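Hypothetical protein PAE2754 (Pyrobaculum aerophilum, PDB 1V8P) acts as a PIN-domain exonuclease and is probably the magnesium-dependent ribonuclease toxin of a type II toxin-antitoxin system. Local coordinates at residues E29-A34 with A118-V123; A36-A41 with R84-V89; A55-T60 with K94-P99; L129-Q134 with K143-V148. The protein carries 1 engineered substitution. One frame throughout, in Å; residues are numbered along the deposited sequence.

In the fold
Interactions 1, 3 and 4 each use a strand of the parallel sheet; interaction 2 lies in the helices that cover it. Interaction 1 is the most central and the most buried; it sets strand 30-32 against helix 115-127 and holds Asp33 of the predicted magnesium site. Interactions 3 and 4 lie at the two outermost strands, 94-95 and 130-132. Both rest on backbone hydrogen bonds with apolar side chains beside them. Interaction 2 differs in pairing two helices, by leucine and valine contacts and one histidine bond on its exposed side. Interactions 2 and 3 touch the second subunit most, interaction 1 at Ser119 alone, and interaction 4 meets the third through Gln134. Interaction 4 comes close to the predicted metal site at Thr133.

Interaction 1: E29-A34 with A118-V123; sequences EYLVDA and ASYAYV
Strand 30-32 and helix 115-127 pack together beside the acidic site of the PIN domain, where Asp33 lies over the ring of Tyr120. The local axes run almost exactly antiparallel, at 176°, and come within 9.4 Å. The contact is buried and has no hydrogen bond across it. Its centre is a CH-pi contact. Asp33 CB sits 3.6 Å from the centroid of the Tyr120 ring, over one face and offset toward the CD2-CE2 rim. The chi1 of 86° swings the Asp33 carboxylate away from the ring, leaving CB and CA to touch it. The methylene thus packs on the aromatic face while the carboxylate turns elsewhere. Asp33 OD1 caps the following helix at Ala36 N, and Asp33 OD2 bonds to Thr133 OG1. The far end of the ring is tied down too: Tyr120 OH hydrogen-bonds to Thr60 OG1 and Glu63 OE2.

Leu31 makes the second patch. Its CG lies anti to the backbone N (chi1 174°), which sends the side chain out to the helix. There Leu31 CD2 meets Val123 CB at 3.7 Å, and the two side chains cross at about a right angle. The same methyl lies 4.1 Å from Tyr120 CD2, and it also abuts the carbonyl O of Tyr120.

Asp33 is a predicted magnesium ligand, with Asp117 and Asp135. An acidic residue at the end of the first strand, with a helix packed alongside, is typical of the PIN-domain nuclease site.

Interaction 2: A36-A41 with R84-V89; sequences ALYALA and RHLKKV
Leu37 of helix 34-40 meets Leu86 and Val89 of helix 79-91, and these apolar contacts carry most of the interface. With chi1 at -176°, the Leu37 chain extends on the side of its carbonyl carbon, bringing both methyls across to the second helix. Leu37 CD1 touches Leu86 CD2 at 3.8 Å, the two side chains crossing at a slant. Leu37 CD2 lies 4.1 Å from Val89 CG1, and these two side chains slide past each other in opposite directions. Ala41 packs more loosely on the valine: Ala41 CA is 4.3 Å from Val89 CG1, and Ala41 CB 4.4 Å from Val89 CG2. Tyr38 adds a loose contact through CE1 to Leu86 CD1.

One polar bond closes the exposed side. His85 NE2 donates to Ala41 O at 3.1 Å, with an N-H...O angle of 149°. The oxygen lies at the edge of the imidazole and near its plane, while the donor is tilted 32° from the carbonyl plane. Val89 CG2 rests over one face of the His85 ring.

Outside the pair, Leu37 packs on Val32, Leu86 on Ala64 and on Leu101 of the second subunit. The local helix axes are steeply crossed and 10.7 Å apart at closest approach. The contact is a crossed helix pair in the helical cover of the alpha/beta PIN fold. It joins the helix that follows the first strand to the helix that leads into strand 94-95.

Interaction 3: A55-T60 with K94-P99; sequences AILHLT and KVLEDP
The His58 ring has Val95 CG1 on one face and Asp98 OD2 at its edge. The methyl makes a CH-pi contact, 3.6 Å from the ring centroid and nearly over its centre. The valine chi1 of -176° points this branch at the imidazole. At the edge, Asp98 OD2 lies in the ring plane, 3.2 Å from His58 CD2; the ring and carboxylate planes are 68° apart. The stronger polar partners are across the subunit boundary: His58 ND1 bonds to Asp98 OD1 of the second subunit, the reciprocal bond also forms, and the two His58 rings stack on each other. Asp98 OD2 also hydrogen-bonds to Tyr62 OH of the second subunit.

Strands 54-56 and 94-95 pair in parallel. Ile56 bonds twice to segment 94-99: Ile56 N donates to Lys94 O at 2.9 Å, and Leu96 N to Ile56 O at 3.0 Å. On one face of the sheet Ile56 CG1 packs against Val95 CG2 at 3.9 Å. Ala55, which points to the opposite face with Lys94, has its CB 3.8 Å from Leu96 CD2.

Strand 94-95 is outermost in the sheet of this chain, and strand 54-56 lies between it and strand 30-32. Helices 58-73 and 79-91 connect the two paired strands. Leu57 and Leu96 reach Leu31, while Leu96 and Pro99 rest on Val123 of helix 115-127.

Interaction 4: L129-Q134 with K143-V148; sequences LVLVTQ and KGAIDV
Ile146 lies across two valines of strand 130-132. It meets Val130 at about a right angle, with Ile146 CG1 3.7 Å from Val130 CG1. Its approach to Val132 is more slanted, and there Ile146 CG1 lies 4.0 Å from Val132 CG2. A chi1 of 60° puts Ile146 CG1 between its own backbone N and carbonyl carbon, within reach of both valines. Leu131 and Ala145 meet separately, CB to CB, at 3.9 Å. Farther along, Gln134 crosses Val148 at about a right angle. The Gln134 chain bends at chi2 (65°), which turns its amide back to the loop. Gln134 OE1 then accepts a weak bond from Val148 N at 3.3 Å, at the start of helix 148-156, and it also touches Val148 CG2.

The backbones hold the rest. Ile146 N donates to Leu131 O at 2.9 Å, and Thr133 N donates to Ile146 O at 3.0 Å. These form a single bridge around Val132. Asp147 turns its carboxylate to the helix that follows, where OD1 bonds to Thr150 OG1.

Strand 130-132 is paired with strand 30-32 on its other side, so the loop satisfies backbone groups that the sheet of this chain leaves at its outer edge. The bonds run up to Thr133, whose OG1 bonds to Asp135 N as well as to Asp33. The chemistry thus combines an apolar patch with backbone bonds that hold segment 129-134 to the loop close to the predicted magnesium site.

Interaction 1: E29-A34 with A118-V123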
loop_
_atom_site.group_PDB
_atom_site.type_symbol
_atom_site.label_atom_id
_atom_site.label_comp_id
_atom_site.label_asym_id
_atom_site.label_seq_id
_atom_site.Cartn_x
_atom_site.Cartn_y
_atom_site.Cartn_z
ATOM N N GLU C 29 -30.250 2.391 -2.083
ATOM C CA GLU C 29 -30.266 2.908 -0.711
ATOM C C GLU C 29 -28.879 2.738 -0.074
ATOM O O GLU C 29 -28.492 3.490 0.823
ATOM C CB GLU C 29 -31.307 2.152 0.131
ATOM C CG GLU C 29 -32.772 2.441 -0.187
ATOM C CD GLU C 29 -33.732 1.406 0.419
ATOM O OE1 GLU C 29 -33.607 1.084 1.623
ATOM O OE2 GLU C 29 -34.624 0.910 -0.311
ATOM N N TYR C 30 -28.123 1.758 -0.548
ATOM C CA TYR C 30 -26.801 1.516 0.017
ATOM C C TYR C 30 -25.609 1.555 -0.951
ATOM O O TYR C 30 -25.703 1.110 -2.099
ATOM C CB TYR C 30 -26.781 0.164 0.723
ATOM C CG TYR C 30 -27.908 -0.051 1.691
ATOM C CD1 TYR C 30 -29.107 -0.645 1.285
ATOM C CD2 TYR C 30 -27.779 0.337 3.022
ATOM C CE1 TYR C 30 -30.148 -0.851 2.189
ATOM C CE2 TYR C 30 -28.809 0.139 3.935
ATOM C CZ TYR C 30 -29.989 -0.459 3.518
ATOM O OH TYR C 30 -30.984 -0.684 4.447
ATOM N N LEU C 31 -24.496 2.102 -0.463
ATOM C CA LEU C 31 -23.237 2.154 -1.199
ATOM C C LEU C 31 -22.364 1.131 -0.469
ATOM O O LEU C 31 -22.098 1.288 0.729
ATOM C CB LEU C 31 -22.578 3.536 -1.104
ATOM C CG LEU C 31 -21.178 3.610 -1.730
ATOM C CD1 LEU C 31 -21.265 3.260 -3.209
ATOM C CD2 LEU C 31 -20.583 4.998 -1.562
ATOM N N VAL C 32 -21.936 0.090 -1.179
ATOM C CA VAL C 32 -21.116 -0.971 -0.594
ATOM C C VAL C 32 -19.651 -0.834 -0.978
ATOM O O VAL C 32 -19.343 -0.605 -2.143
ATOM C CB VAL C 32 -21.619 -2.357 -1.057
ATOM C CG1 VAL C 32 -20.742 -3.441 -0.506
ATOM C CG2 VAL C 32 -23.049 -2.564 -0.617
ATOM N N ASP C 33 -18.743 -0.974 -0.014
ATOM C CA ASP C 33 -17.319 -0.857 -0.339
ATOM C C ASP C 33 -16.627 -2.233 -0.407
ATOM O O ASP C 33 -17.231 -3.264 -0.095
ATOM C CB ASP C 33 -16.607 0.108 0.639
ATOM C CG ASP C 33 -16.138 -0.563 1.919
ATOM O OD1 ASP C 33 -16.557 -1.702 2.224
ATOM O OD2 ASP C 33 -15.345 0.082 2.634
ATOM N N ALA C 34 -15.367 -2.237 -0.840
ATOM C CA ALA C 34 -14.615 -3.468 -1.005
ATOM C C ALA C 34 -14.630 -4.396 0.203
ATOM O O ALA C 34 -14.844 -5.603 0.046
ATOM C CB ALA C 34 -13.174 -3.154 -1.410
ATOM N N ALA C 118 -12.098 7.843 1.249
ATOM C CA ALA C 118 -12.856 9.096 1.188
ATOM C C ALA C 118 -13.806 9.134 0.007
ATOM O O ALA C 118 -14.800 9.870 0.034
ATOM C CB ALA C 118 -11.928 10.290 1.134
ATOM N N SER C 119 -13.506 8.360 -1.033
ATOM C CA SER C 119 -14.371 8.309 -2.201
ATOM C C SER C 119 -15.723 7.745 -1.746
ATOM O O SER C 119 -16.791 8.193 -2.184
ATOM C CB SER C 119 -13.748 7.417 -3.285
ATOM O OG SER C 119 -12.567 7.996 -3.811
ATOM N N TYR C 120 -15.664 6.775 -0.842
ATOM C CA TYR C 120 -16.870 6.156 -0.311
ATOM C C TYR C 120 -17.676 7.074 0.620
ATOM O O TYR C 120 -18.898 7.169 0.496
ATOM C CB TYR C 120 -16.508 4.865 0.412
ATOM C CG TYR C 120 -16.053 3.803 -0.551
ATOM C CD1 TYR C 120 -14.692 3.597 -0.814
ATOM C CD2 TYR C 120 -16.993 3.022 -1.237
ATOM C CE1 TYR C 120 -14.280 2.643 -1.726
ATOM C CE2 TYR C 120 -16.594 2.066 -2.151
ATOM C CZ TYR C 120 -15.234 1.872 -2.395
ATOM O OH TYR C 120 -14.832 0.901 -3.285
ATOM N N ALA C 121 -16.991 7.747 1.539
ATOM C CA ALA C 121 -17.634 8.653 2.474
ATOM C C ALA C 121 -18.342 9.775 1.711
ATOM O O ALA C 121 -19.504 10.088 1.978
ATOM C CB ALA C 121 -16.584 9.240 3.439
ATOM N N TYR C 122 -17.635 10.366 0.752
ATOM C CA TYR C 122 -18.199 11.451 -0.034
ATOM C C TYR C 122 -19.440 11.068 -0.843
ATOM O O TYR C 122 -20.429 11.791 -0.836
ATOM C CB TYR C 122 -17.146 12.024 -0.977
ATOM C CG TYR C 122 -17.677 13.146 -1.834
ATOM C CD1 TYR C 122 -17.738 14.464 -1.351
ATOM C CD2 TYR C 122 -18.198 12.883 -3.097
ATOM C CE1 TYR C 122 -18.316 15.484 -2.118
ATOM C CE2 TYR C 122 -18.777 13.887 -3.865
ATOM C CZ TYR C 122 -18.836 15.178 -3.377
ATOM O OH TYR C 122 -19.429 16.142 -4.169
ATOM N N VAL C 123 -19.391 9.940 -1.536
ATOM C CA VAL C 123 -20.513 9.508 -2.360
ATOM C C VAL C 123 -21.719 9.144 -1.539
ATOM O O VAL C 123 -22.849 9.482 -1.903
ATOM C CB VAL C 123 -20.147 8.298 -3.235
ATOM C CG1 VAL C 123 -21.382 7.789 -3.994
ATOM C CG2 VAL C 123 -19.061 8.694 -4.189
#

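Interaction 2: A36-A41 with R84-V89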
loop_
_atom_site.group_PDB
_atom_site.type_symbol
_atom_site.label_atom_id
_atom_site.label_comp_id
_atom_site.label_asym_id
_atom_site.label_seq_id
_atom_site.Cartn_x
_atom_site.Cartn_y
_atom_site.Cartn_z
ATOM N N ALA C 36 -16.849 -4.589 2.568
ATOM C CA ALA C 36 -18.207 -5.100 2.767
ATOM C C ALA C 36 -18.560 -6.097 1.675
ATOM O O ALA C 36 -19.060 -7.195 1.946
ATOM C CB ALA C 36 -19.211 -3.963 2.750
ATOM N N LEU C 37 -18.314 -5.674 0.436
ATOM C CA LEU C 37 -18.569 -6.494 -0.735
ATOM C C LEU C 37 -17.945 -7.860 -0.481
ATOM O O LEU C 37 -18.572 -8.894 -0.704
ATOM C CB LEU C 37 -17.947 -5.828 -1.970
ATOM C CG LEU C 37 -18.120 -6.407 -3.379
ATOM C CD1 LEU C 37 -17.347 -7.703 -3.520
ATOM C CD2 LEU C 37 -19.584 -6.612 -3.654
ATOM N N TYR C 38 -16.713 -7.856 0.012
ATOM C CA TYR C 38 -16.020 -9.099 0.299
ATOM C C TYR C 38 -16.780 -9.969 1.299
ATOM O O TYR C 38 -16.877 -11.170 1.122
ATOM C CB TYR C 38 -14.613 -8.817 0.829
ATOM C CG TYR C 38 -13.537 -9.593 0.104
ATOM C CD1 TYR C 38 -13.202 -9.288 -1.217
ATOM C CD2 TYR C 38 -12.866 -10.643 0.731
ATOM C CE1 TYR C 38 -12.222 -10.011 -1.897
ATOM C CE2 TYR C 38 -11.886 -11.370 0.065
ATOM C CZ TYR C 38 -11.567 -11.052 -1.248
ATOM O OH TYR C 38 -10.591 -11.774 -1.907
ATOM N N ALA C 39 -17.316 -9.377 2.358
ATOM C CA ALA C 39 -18.060 -10.170 3.338
ATOM C C ALA C 39 -19.342 -10.700 2.686
ATOM O O ALA C 39 -19.662 -11.883 2.779
ATOM C CB ALA C 39 -18.401 -9.322 4.569
ATOM N N LEU C 40 -20.061 -9.806 2.017
ATOM C CA LEU C 40 -21.298 -10.144 1.334
ATOM C C LEU C 40 -21.147 -11.297 0.342
ATOM O O LEU C 40 -22.094 -12.062 0.122
ATOM C CB LEU C 40 -21.825 -8.912 0.592
ATOM C CG LEU C 40 -22.356 -7.772 1.460
ATOM C CD1 LEU C 40 -22.577 -6.522 0.610
ATOM C CD2 LEU C 40 -23.641 -8.219 2.142
ATOM N N ALA C 41 -19.967 -11.416 -0.261
ATOM C CA ALA C 41 -19.725 -12.464 -1.251
ATOM C C ALA C 41 -20.110 -13.858 -0.768
ATOM O O ALA C 41 -20.383 -14.735 -1.574
ATOM C CB ALA C 41 -18.259 -12.446 -1.702
ATOM N N ARG C 84 -13.998 -16.059 -10.443
ATOM C CA ARG C 84 -15.196 -16.143 -11.264
ATOM C C ARG C 84 -16.399 -15.858 -10.397
ATOM O O ARG C 84 -17.336 -15.183 -10.818
ATOM C CB ARG C 84 -15.329 -17.524 -11.893
ATOM C CG ARG C 84 -14.504 -17.699 -13.154
ATOM C CD ARG C 84 -14.624 -19.125 -13.712
ATOM N NE ARG C 84 -13.303 -19.727 -13.908
ATOM C CZ ARG C 84 -12.795 -20.671 -13.123
ATOM N NH1 ARG C 84 -13.506 -21.125 -12.097
ATOM N NH2 ARG C 84 -11.571 -21.143 -13.350
ATOM N N HIS C 85 -16.374 -16.378 -9.180
ATOM C CA HIS C 85 -17.460 -16.146 -8.254
ATOM C C HIS C 85 -17.513 -14.652 -7.914
ATOM O O HIS C 85 -18.555 -14.013 -8.082
ATOM C CB HIS C 85 -17.239 -16.988 -7.005
ATOM C CG HIS C 85 -18.178 -16.672 -5.884
ATOM N ND1 HIS C 85 -19.547 -16.724 -6.020
ATOM C CD2 HIS C 85 -17.940 -16.316 -4.599
ATOM C CE1 HIS C 85 -20.114 -16.411 -4.868
ATOM N NE2 HIS C 85 -19.160 -16.160 -3.989
ATOM N N LEU C 86 -16.382 -14.101 -7.464
ATOM C CA LEU C 86 -16.282 -12.686 -7.100
ATOM C C LEU C 86 -16.809 -11.817 -8.240
ATOM O O LEU C 86 -17.411 -10.770 -8.020
ATOM C CB LEU C 86 -14.815 -12.310 -6.818
ATOM C CG LEU C 86 -14.448 -11.182 -5.822
ATOM C CD1 LEU C 86 -13.136 -10.537 -6.249
ATOM C CD2 LEU C 86 -15.525 -10.108 -5.755
ATOM N N LYS C 87 -16.572 -12.268 -9.462
ATOM C CA LYS C 87 -17.006 -11.547 -10.650
ATOM C C LYS C 87 -18.527 -11.467 -10.738
ATOM O O LYS C 87 -19.086 -10.397 -10.992
ATOM C CB LYS C 87 -16.446 -12.236 -11.897
ATOM C CG LYS C 87 -16.776 -11.555 -13.198
ATOM C CD LYS C 87 -16.171 -12.317 -14.349
ATOM C CE LYS C 87 -16.351 -11.585 -15.664
ATOM N NZ LYS C 87 -15.588 -12.296 -16.733
ATOM N N LYS C 88 -19.185 -12.604 -10.520
ATOM C CA LYS C 88 -20.645 -12.692 -10.580
ATOM C C LYS C 88 -21.247 -11.816 -9.493
ATOM O O LYS C 88 -22.200 -11.076 -9.728
ATOM C CB LYS C 88 -21.120 -14.153 -10.407
ATOM C CG LYS C 88 -20.508 -15.133 -11.397
ATOM C CD LYS C 88 -21.550 -16.073 -11.979
ATOM C CE LYS C 88 -20.943 -17.076 -12.958
ATOM N NZ LYS C 88 -20.120 -18.092 -12.235
ATOM N N VAL C 89 -20.682 -11.915 -8.299
ATOM C CA VAL C 89 -21.129 -11.115 -7.171
ATOM C C VAL C 89 -21.074 -9.636 -7.550
ATOM O O VAL C 89 -22.024 -8.903 -7.317
ATOM C CB VAL C 89 -20.241 -11.356 -5.956
ATOM C CG1 VAL C 89 -20.578 -10.360 -4.866
ATOM C CG2 VAL C 89 -20.419 -12.789 -5.467
#

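Interaction 3: A55-T60 with K94-P99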
loop_
_atom_site.group_PDB
_atom_site.type_symbol
_atom_site.label_atom_id
_atom_site.label_comp_id
_atom_site.label_asym_id
_atom_site.label_seq_id
_atom_site.Cartn_x
_atom_site.Cartn_y
_atom_site.Cartn_z
ATOM N N ALA C 55 -25.329 -0.616 -4.286
ATOM C CA ALA C 55 -24.464 -0.100 -5.335
ATOM C C ALA C 55 -23.004 -0.072 -4.871
ATOM O O ALA C 55 -22.713 -0.203 -3.688
ATOM C CB ALA C 55 -24.913 1.288 -5.741
ATOM N N ILE C 56 -22.103 0.089 -5.831
ATOM C CA ILE C 56 -20.664 0.155 -5.601
ATOM C C ILE C 56 -20.161 1.251 -6.507
ATOM O O ILE C 56 -20.917 1.821 -7.289
ATOM C CB ILE C 56 -19.919 -1.141 -6.041
ATOM C CG1 ILE C 56 -20.194 -1.403 -7.528
ATOM C CG2 ILE C 56 -20.296 -2.314 -5.149
ATOM C CD1 ILE C 56 -19.737 -2.745 -8.027
ATOM N N LEU C 57 -18.877 1.544 -6.404
ATOM C CA LEU C 57 -18.269 2.544 -7.253
ATOM C C LEU C 57 -17.409 1.729 -8.225
ATOM O O LEU C 57 -17.207 0.535 -8.011
ATOM C CB LEU C 57 -17.382 3.472 -6.420
ATOM C CG LEU C 57 -17.956 4.261 -5.242
ATOM C CD1 LEU C 57 -16.871 5.190 -4.687
ATOM C CD2 LEU C 57 -19.128 5.081 -5.682
ATOM N N HIS C 58 -16.905 2.333 -9.293
ATOM C CA HIS C 58 -16.049 1.567 -10.194
ATOM C C HIS C 58 -14.843 1.086 -9.375
ATOM O O HIS C 58 -14.387 -0.056 -9.517
ATOM C CB HIS C 58 -15.553 2.440 -11.349
ATOM C CG HIS C 58 -16.589 2.732 -12.387
ATOM N ND1 HIS C 58 -17.032 1.784 -13.291
ATOM C CD2 HIS C 58 -17.267 3.869 -12.669
ATOM C CE1 HIS C 58 -17.938 2.328 -14.084
ATOM N NE2 HIS C 58 -18.099 3.591 -13.728
ATOM N N LEU C 59 -14.333 1.973 -8.520
ATOM C CA LEU C 59 -13.180 1.675 -7.668
ATOM C C LEU C 59 -13.336 0.343 -6.935
ATOM O O LEU C 59 -12.368 -0.359 -6.696
ATOM C CB LEU C 59 -13.007 2.779 -6.626
ATOM C CG LEU C 59 -11.708 3.098 -5.861
ATOM C CD1 LEU C 59 -12.072 3.403 -4.429
ATOM C CD2 LEU C 59 -10.714 1.963 -5.902
ATOM N N THR C 60 -14.567 0.007 -6.573
ATOM C CA THR C 60 -14.834 -1.218 -5.842
ATOM C C THR C 60 -14.359 -2.462 -6.583
ATOM O O THR C 60 -13.840 -3.394 -5.974
ATOM C CB THR C 60 -16.335 -1.345 -5.541
ATOM O OG1 THR C 60 -16.772 -0.175 -4.840
ATOM C CG2 THR C 60 -16.619 -2.581 -4.687
ATOM N N LYS C 94 -25.264 -2.177 -8.822
ATOM C CA LYS C 94 -25.411 -1.000 -9.663
ATOM C C LYS C 94 -24.106 -0.245 -9.427
ATOM O O LYS C 94 -23.612 -0.207 -8.306
ATOM C CB LYS C 94 -26.593 -0.152 -9.176
ATOM C CG LYS C 94 -27.297 0.676 -10.247
ATOM C CD LYS C 94 -26.421 1.779 -10.855
ATOM C CE LYS C 94 -27.215 2.630 -11.864
ATOM N NZ LYS C 94 -26.409 3.727 -12.483
ATOM N N VAL C 95 -23.542 0.346 -10.469
ATOM C CA VAL C 95 -22.299 1.074 -10.326
ATOM C C VAL C 95 -22.568 2.558 -10.482
ATOM O O VAL C 95 -23.125 2.988 -11.487
ATOM C CB VAL C 95 -21.277 0.610 -11.389
ATOM C CG1 VAL C 95 -19.938 1.300 -11.198
ATOM C CG2 VAL C 95 -21.117 -0.896 -11.300
ATOM N N LEU C 96 -22.177 3.341 -9.482
ATOM C CA LEU C 96 -22.387 4.779 -9.530
ATOM C C LEU C 96 -21.281 5.449 -10.318
ATOM O O LEU C 96 -20.275 4.827 -10.636
ATOM C CB LEU C 96 -22.437 5.354 -8.111
ATOM C CG LEU C 96 -23.392 4.563 -7.213
ATOM C CD1 LEU C 96 -23.523 5.241 -5.866
ATOM C CD2 LEU C 96 -24.741 4.442 -7.903
ATOM N N GLU C 97 -21.479 6.725 -10.628
ATOM C CA GLU C 97 -20.493 7.496 -11.379
ATOM C C GLU C 97 -19.336 7.857 -10.483
ATOM O O GLU C 97 -19.468 7.892 -9.269
ATOM C CB GLU C 97 -21.098 8.802 -11.901
ATOM C CG GLU C 97 -22.306 8.667 -12.811
ATOM C CD GLU C 97 -22.689 10.000 -13.462
ATOM O OE1 GLU C 97 -22.689 11.050 -12.766
ATOM O OE2 GLU C 97 -22.998 9.999 -14.674
ATOM N N ASP C 98 -18.201 8.154 -11.075
ATOM C CA ASP C 98 -17.061 8.553 -10.273
ATOM C C ASP C 98 -17.306 9.938 -9.698
ATOM O O ASP C 98 -17.884 10.801 -10.348
ATOM C CB ASP C 98 -15.791 8.565 -11.121
ATOM C CG ASP C 98 -15.478 7.204 -11.706
ATOM O OD1 ASP C 98 -14.939 7.163 -12.827
ATOM O OD2 ASP C 98 -15.775 6.183 -11.045
ATOM N N PRO C 99 -16.889 10.154 -8.449
ATOM C CA PRO C 99 -17.025 11.421 -7.721
ATOM C C PRO C 99 -16.030 12.460 -8.238
ATOM O O PRO C 99 -15.082 12.128 -8.930
ATOM C CB PRO C 99 -16.689 11.031 -6.283
ATOM C CG PRO C 99 -16.966 9.564 -6.240
ATOM C CD PRO C 99 -16.481 9.065 -7.548
#

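Interaction 4: L129-Q134 with K143-V148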
loop_
_atom_site.group_PDB
_atom_site.type_symbol
_atom_site.label_atom_id
_atom_site.label_comp_id
_atom_site.label_asym_id
_atom_site.label_seq_id
_atom_site.Cartn_x
_atom_site.Cartn_y
_atom_site.Cartn_z
ATOM N N LEU C 129 -26.969 8.191 0.824
ATOM C CA LEU C 129 -26.993 6.740 0.738
ATOM C C LEU C 129 -26.362 6.236 2.020
ATOM O O LEU C 129 -25.634 6.970 2.674
ATOM C CB LEU C 129 -26.170 6.276 -0.465
ATOM C CG LEU C 129 -26.685 6.661 -1.858
ATOM C CD1 LEU C 129 -25.536 6.575 -2.857
ATOM C CD2 LEU C 129 -27.846 5.742 -2.267
ATOM N N VAL C 130 -26.642 4.994 2.390
ATOM C CA VAL C 130 -26.047 4.437 3.603
ATOM C C VAL C 130 -24.801 3.681 3.202
ATOM O O VAL C 130 -24.878 2.735 2.427
ATOM C CB VAL C 130 -26.984 3.449 4.320
ATOM C CG1 VAL C 130 -26.229 2.745 5.432
ATOM C CG2 VAL C 130 -28.204 4.185 4.887
ATOM N N LEU C 131 -23.652 4.087 3.732
ATOM C CA LEU C 131 -22.412 3.410 3.398
ATOM C C LEU C 131 -22.313 2.092 4.170
ATOM O O LEU C 131 -22.435 2.068 5.395
ATOM C CB LEU C 131 -21.202 4.285 3.761
ATOM C CG LEU C 131 -19.840 4.045 3.076
ATOM C CD1 LEU C 131 -18.716 4.500 3.995
ATOM C CD2 LEU C 131 -19.643 2.598 2.737
ATOM N N VAL C 132 -22.109 0.993 3.458
ATOM C CA VAL C 132 -21.913 -0.286 4.125
ATOM C C VAL C 132 -20.400 -0.574 3.978
ATOM O O VAL C 132 -19.856 -0.626 2.872
ATOM C CB VAL C 132 -22.755 -1.412 3.487
ATOM C CG1 VAL C 132 -22.680 -2.669 4.362
ATOM C CG2 VAL C 132 -24.218 -0.952 3.350
ATOM N N THR C 133 -19.723 -0.716 5.108
ATOM C CA THR C 133 -18.289 -0.952 5.127
ATOM C C THR C 133 -17.951 -1.836 6.314
ATOM O O THR C 133 -18.703 -1.922 7.276
ATOM C CB THR C 133 -17.506 0.396 5.254
ATOM O OG1 THR C 133 -16.116 0.144 5.490
ATOM C CG2 THR C 133 -18.058 1.227 6.399
ATOM N N GLN C 134 -16.807 -2.491 6.243
ATOM C CA GLN C 134 -16.400 -3.363 7.316
ATOM C C GLN C 134 -15.280 -2.680 8.097
ATOM O O GLN C 134 -14.878 -3.166 9.156
ATOM C CB GLN C 134 -15.939 -4.700 6.730
ATOM C CG GLN C 134 -16.182 -5.900 7.615
ATOM C CD GLN C 134 -17.649 -6.175 7.830
ATOM O OE1 GLN C 134 -18.495 -5.580 7.192
ATOM N NE2 GLN C 134 -17.954 -7.086 8.729
ATOM N N LYS C 143 -21.187 9.436 8.319
ATOM C CA LYS C 143 -22.514 9.530 8.900
ATOM C C LYS C 143 -23.515 8.561 8.314
ATOM O O LYS C 143 -23.760 8.566 7.114
ATOM C CB LYS C 143 -23.020 10.964 8.755
ATOM C CG LYS C 143 -21.983 11.964 9.217
ATOM C CD LYS C 143 -22.479 13.377 9.147
ATOM C CE LYS C 143 -21.283 14.336 9.080
ATOM N NZ LYS C 143 -20.215 13.940 10.057
ATOM N N GLY C 144 -24.096 7.738 9.177
ATOM C CA GLY C 144 -25.078 6.771 8.736
ATOM C C GLY C 144 -24.510 5.440 8.279
ATOM O O GLY C 144 -25.279 4.550 7.897
ATOM N N ALA C 145 -23.186 5.283 8.332
ATOM C CA ALA C 145 -22.549 4.044 7.888
ATOM C C ALA C 145 -22.777 2.854 8.804
ATOM O O ALA C 145 -22.753 2.964 10.026
ATOM C CB ALA C 145 -21.056 4.261 7.692
ATOM N N ILE C 146 -22.994 1.706 8.186
ATOM C CA ILE C 146 -23.245 0.475 8.909
ATOM C C ILE C 146 -22.312 -0.610 8.411
ATOM O O ILE C 146 -21.652 -0.447 7.391
ATOM C CB ILE C 146 -24.680 -0.003 8.681
ATOM C CG1 ILE C 146 -24.904 -0.250 7.193
ATOM C CG2 ILE C 146 -25.666 1.028 9.205
ATOM C CD1 ILE C 146 -26.259 -0.836 6.858
ATOM N N ASP C 147 -22.239 -1.713 9.144
ATOM C CA ASP C 147 -21.410 -2.819 8.712
ATOM C C ASP C 147 -22.335 -3.845 8.061
ATOM O O ASP C 147 -23.560 -3.685 8.095
ATOM C CB ASP C 147 -20.667 -3.441 9.888
ATOM C CG ASP C 147 -21.583 -3.855 10.999
ATOM O OD1 ASP C 147 -22.792 -4.086 10.756
ATOM O OD2 ASP C 147 -21.073 -3.960 12.127
ATOM N N VAL C 148 -21.750 -4.892 7.487
ATOM C CA VAL C 148 -22.521 -5.914 6.788
ATOM C C VAL C 148 -23.613 -6.579 7.606
ATOM O O VAL C 148 -24.704 -6.833 7.094
ATOM C CB VAL C 148 -21.588 -6.985 6.187
ATOM C CG1 VAL C 148 -22.392 -8.171 5.678
ATOM C CG2 VAL C 148 -20.795 -6.373 5.045
#